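Local coordinates for SA2223 protein (Staphylococcus aureus, PDB 5KCB) that probably acts as an effector-binding protein of the integron-associated family, and binds the flat cation ethidium, at residues A[52-57]-A[132-137]. Residues are numbered along the deposited sequence; the frame is centred on the assembly and turned at random.
Sequences GDLAGI and PFFELY. With ET (ethidium), chain B.
Ile57 and Tyr137 meet as an antiparallel hydrogen-bonded pair, and this is the tight end of the contact. Tyr137 N donates to Ile57 O at 2.9 Å in an almost straight bond (175°). The return bond, Ile57 N to Tyr137 O, is longer at 3.1 Å and more bent, its donor tilted 33° from the carbonyl plane. Just before this pair, Gly56 runs in so close that its bare CA lies hard against the Tyr137 carbonyl, 3.2 Å from Tyr137 O.

Leu136 turns its branched end to the incoming loop. With CG anti to the backbone N (chi1 179°), it sets CD1 3.8 Å from Ala55 O. This is where the chain leaves the loop after helix 42-49 and enters strand 57-63, which pairs with strand 133-137 in the closed antiparallel barrel, consistent with the GyrI-like effector-binding fold of this family. Across strand 133-137 from strand 57-63 lies strand 148-155, whose Trp152 stacks on Phe134.

On the face that carries Glu135 and Tyr137, opposite Phe134 and Leu136, ethidium covers one side of the Tyr137 ring. Ethidium C10 sits over the ring centre, 3.6 Å above its plane, while Trp34 meets the same ring with its plane steeply inclined. The Tyr137 hydroxyl donates to Glu135 OE1 at 2.7 Å, approaching from above the carboxylate plane, and so ties the carboxylate to the ring that carries the drug.

Away from the pair the packing slackens. Leu54 touches only with its methyls: CD2 is 4.4 Å from Leu136 CD2, and CD1 reaches Phe134 CZ obliquely. Between Leu54 and Gly56, Ala55 lies on the solvent side of the contact, exposed although its O is turned towards Leu136 CD1.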
ATOM      1  N   GLY A  52      -1.601  14.733  -6.407  1.00 58.77           N
ATOM      2  CA  GLY A  52      -2.537  14.933  -5.325  1.00 60.36           C
ATOM      3  C   GLY A  52      -3.726  13.999  -5.282  1.00 60.60           C
ATOM      4  O   GLY A  52      -4.588  14.160  -4.434  1.00 61.53           O
ATOM      5  N   ASP A  53      -3.768  13.011  -6.163  1.00 59.21           N
ATOM      6  CA  ASP A  53      -4.883  12.081  -6.158  1.00 58.45           C
ATOM      7  C   ASP A  53      -4.937  11.377  -4.828  1.00 59.76           C
ATOM      8  O   ASP A  53      -6.002  11.211  -4.254  1.00 62.03           O
ATOM      9  CB  ASP A  53      -4.741  11.081  -7.281  1.00 54.11           C
ATOM     10  CG  ASP A  53      -4.943  11.692  -8.621  1.00 52.73           C
ATOM     11  OD1 ASP A  53      -5.500  12.795  -8.678  1.00 54.01           O
ATOM     12  OD2 ASP A  53      -4.557  11.072  -9.624  1.00 49.87           O
ATOM     13  N   LEU A  54      -3.782  10.975  -4.329  1.00 58.86           N
ATOM     14  CA  LEU A  54      -3.695  10.361  -3.027  1.00 58.57           C
ATOM     15  C   LEU A  54      -2.629  11.116  -2.255  1.00 58.10           C
ATOM     16  O   LEU A  54      -1.560  11.381  -2.770  1.00 57.24           O
ATOM     17  CB  LEU A  54      -3.384   8.882  -3.115  1.00 57.55           C
ATOM     18  CG  LEU A  54      -4.616   7.998  -3.078  1.00 57.23           C
ATOM     19  CD1 LEU A  54      -4.236   6.540  -3.100  1.00 54.86           C
ATOM     20  CD2 LEU A  54      -5.432   8.321  -1.849  1.00 58.62           C
ATOM     21  N   ALA A  55      -2.923  11.455  -1.014  1.00 58.77           N
ATOM     22  CA  ALA A  55      -1.993  12.217  -0.218  1.00 56.94           C
ATOM     23  C   ALA A  55      -1.026  11.327   0.511  1.00 51.88           C
ATOM     24  O   ALA A  55      -1.377  10.668   1.473  1.00 51.94           O
ATOM     25  CB  ALA A  55      -2.759  13.065   0.778  1.00 58.95           C
ATOM     26  N   GLY A  56       0.211  11.344   0.053  1.00 47.34           N
ATOM     27  CA  GLY A  56       1.241  10.547   0.662  1.00 42.77           C
ATOM     28  C   GLY A  56       2.003   9.689  -0.315  1.00 39.49           C
ATOM     29  O   GLY A  56       1.942   9.868  -1.516  1.00 39.50           O
ATOM     30  N   ILE A  57       2.732   8.745   0.244  1.00 36.47           N
ATOM     31  CA  ILE A  57       3.531   7.822  -0.514  1.00 33.79           C
ATOM     32  C   ILE A  57       2.949   6.465  -0.242  1.00 31.18           C
ATOM     33  O   ILE A  57       2.544   6.183   0.854  1.00 31.13           O
ATOM     34  CB  ILE A  57       4.987   7.825  -0.065  1.00 35.96           C
ATOM     35  CG1 ILE A  57       5.578   9.213  -0.175  1.00 43.88           C
ATOM     36  CG2 ILE A  57       5.791   6.867  -0.906  1.00 31.60           C
ATOM     37  CD1 ILE A  57       6.815   9.391   0.660  1.00 49.53           C
ATOM     38  N   PRO A 132      -3.490  -5.752  -5.549  1.00 25.12           N
ATOM     39  CA  PRO A 132      -2.520  -5.110  -4.662  1.00 23.99           C
ATOM     40  C   PRO A 132      -3.132  -4.468  -3.436  1.00 22.03           C
ATOM     41  O   PRO A 132      -4.159  -3.878  -3.542  1.00 19.74           O
ATOM     42  CB  PRO A 132      -1.913  -4.019  -5.535  1.00 25.63           C
ATOM     43  CG  PRO A 132      -2.219  -4.395  -6.921  1.00 27.01           C
ATOM     44  CD  PRO A 132      -3.485  -5.165  -6.887  1.00 26.70           C
ATOM     45  N   PHE A 133      -2.482  -4.584  -2.293  1.00 21.77           N
ATOM     46  CA  PHE A 133      -2.926  -3.919  -1.083  1.00 23.43           C
ATOM     47  C   PHE A 133      -1.776  -3.019  -0.683  1.00 25.48           C
ATOM     48  O   PHE A 133      -0.645  -3.287  -1.029  1.00 26.16           O
ATOM     49  CB  PHE A 133      -3.358  -4.857   0.033  1.00 23.56           C
ATOM     50  CG  PHE A 133      -2.276  -5.728   0.576  1.00 24.40           C
ATOM     51  CD1 PHE A 133      -1.583  -5.357   1.691  1.00 24.49           C
ATOM     52  CD2 PHE A 133      -1.986  -6.935  -0.004  1.00 27.33           C
ATOM     53  CE1 PHE A 133      -0.601  -6.160   2.211  1.00 26.14           C
ATOM     54  CE2 PHE A 133      -1.004  -7.746   0.512  1.00 28.49           C
ATOM     55  CZ  PHE A 133      -0.311  -7.353   1.621  1.00 27.60           C
ATOM     56  N   PHE A 134      -2.067  -1.934   0.006  1.00 25.71           N
ATOM     57  CA  PHE A 134      -1.022  -0.992   0.344  1.00 26.73           C
ATOM     58  C   PHE A 134      -1.136  -0.215   1.631  1.00 30.21           C
ATOM     59  O   PHE A 134      -2.184  -0.108   2.226  1.00 30.68           O
ATOM     60  CB  PHE A 134      -0.848   0.006  -0.797  1.00 27.20           C
ATOM     61  CG  PHE A 134      -2.068   0.815  -1.109  1.00 29.95           C
ATOM     62  CD1 PHE A 134      -2.310   2.010  -0.472  1.00 32.28           C
ATOM     63  CD2 PHE A 134      -2.944   0.411  -2.080  1.00 31.69           C
ATOM     64  CE1 PHE A 134      -3.414   2.768  -0.777  1.00 33.35           C
ATOM     65  CE2 PHE A 134      -4.050   1.165  -2.391  1.00 33.06           C
ATOM     66  CZ  PHE A 134      -4.287   2.343  -1.735  1.00 33.35           C
ATOM     67  N   GLU A 135       0.002   0.340   2.014  1.00 33.02           N
ATOM     68  CA  GLU A 135       0.151   1.186   3.179  1.00 34.18           C
ATOM     69  C   GLU A 135       0.294   2.574   2.605  1.00 32.59           C
ATOM     70  O   GLU A 135       1.022   2.783   1.654  1.00 31.72           O
ATOM     71  CB  GLU A 135       1.400   0.837   3.978  1.00 37.87           C
ATOM     72  CG  GLU A 135       1.448  -0.565   4.519  1.00 40.25           C
ATOM     73  CD  GLU A 135       2.839  -1.165   4.500  1.00 45.06           C
ATOM     74  OE1 GLU A 135       3.833  -0.430   4.480  1.00 46.06           O
ATOM     75  OE2 GLU A 135       2.937  -2.395   4.504  1.00 47.94           O
ATOM     76  N   LEU A 136      -0.427   3.517   3.172  1.00 31.45           N
ATOM     77  CA  LEU A 136      -0.356   4.885   2.711  1.00 32.54           C
ATOM     78  C   LEU A 136       0.260   5.728   3.808  1.00 33.69           C
ATOM     79  O   LEU A 136      -0.247   5.754   4.908  1.00 34.56           O
ATOM     80  CB  LEU A 136      -1.739   5.394   2.369  1.00 33.33           C
ATOM     81  CG  LEU A 136      -1.819   6.822   1.887  1.00 37.64           C
ATOM     82  CD1 LEU A 136      -1.222   6.962   0.513  1.00 38.37           C
ATOM     83  CD2 LEU A 136      -3.258   7.257   1.876  1.00 38.20           C
ATOM     84  N   TYR A 137       1.363   6.399   3.494  1.00 35.15           N
ATOM     85  CA  TYR A 137       2.068   7.228   4.467  1.00 38.26           C
ATOM     86  C   TYR A 137       1.928   8.717   4.213  1.00 43.44           C
ATOM     87  O   TYR A 137       2.490   9.256   3.288  1.00 41.43           O
ATOM     88  CB  TYR A 137       3.546   6.850   4.479  1.00 37.97           C
ATOM     89  CG  TYR A 137       3.783   5.443   4.920  1.00 37.04           C
ATOM     90  CD1 TYR A 137       3.836   5.126   6.245  1.00 38.06           C
ATOM     91  CD2 TYR A 137       3.918   4.427   4.008  1.00 36.40           C
ATOM     92  CE1 TYR A 137       4.031   3.843   6.663  1.00 38.55           C
ATOM     93  CE2 TYR A 137       4.115   3.134   4.418  1.00 37.35           C
ATOM     94  CZ  TYR A 137       4.163   2.850   5.753  1.00 38.38           C
ATOM     95  OH  TYR A 137       4.354   1.585   6.195  1.00 38.51           O
TER
HETATM   96  C1   ET B 201       7.971   1.571   5.831  1.00131.21           C
HETATM   97  C2   ET B 201       8.181   0.223   6.039  1.00132.59           C
HETATM   98  C3   ET B 201       9.348  -0.220   6.646  1.00132.86           C
HETATM   99  C4   ET B 201      10.334   0.663   7.070  1.00131.24           C
HETATM  100  N5   ET B 201      11.178   2.957   7.320  1.00125.54           N
HETATM  101  C6   ET B 201      11.020   4.291   7.133  1.00127.56           C
HETATM  102  C7   ET B 201       9.611   6.174   6.289  1.00123.14           C
HETATM  103  C8   ET B 201       8.452   6.629   5.681  1.00121.28           C
HETATM  104  C9   ET B 201       7.456   5.767   5.252  1.00122.02           C
HETATM  105  C10  ET B 201       7.590   4.403   5.419  1.00123.60           C
HETATM  106  C11  ET B 201       9.792   4.820   6.482  1.00125.50           C
HETATM  107  C12  ET B 201       8.729   3.913   6.023  1.00125.91           C
HETATM  108  C13  ET B 201       8.932   2.476   6.233  1.00128.80           C
HETATM  109  C14  ET B 201      10.187   2.028   6.883  1.00128.73           C
HETATM  110  C15  ET B 201      12.052   5.287   7.559  1.00131.27           C
HETATM  111  C16  ET B 201      12.744   6.012   6.598  1.00132.70           C
HETATM  112  C17  ET B 201      13.702   6.936   6.974  1.00133.85           C
HETATM  113  C18  ET B 201      13.994   7.139   8.321  1.00134.47           C
HETATM  114  C19  ET B 201      13.311   6.417   9.293  1.00134.28           C
HETATM  115  C20  ET B 201      12.331   5.498   8.904  1.00133.16           C
HETATM  116  C21  ET B 201      12.401   2.424   7.949  1.00120.34           C
HETATM  117  C22  ET B 201      13.269   1.699   6.943  1.00116.88           C
HETATM  118  N23  ET B 201       9.518  -1.546   6.833  1.00133.70           N
HETATM  119  N24  ET B 201       8.289   7.949   5.498  1.00119.60           N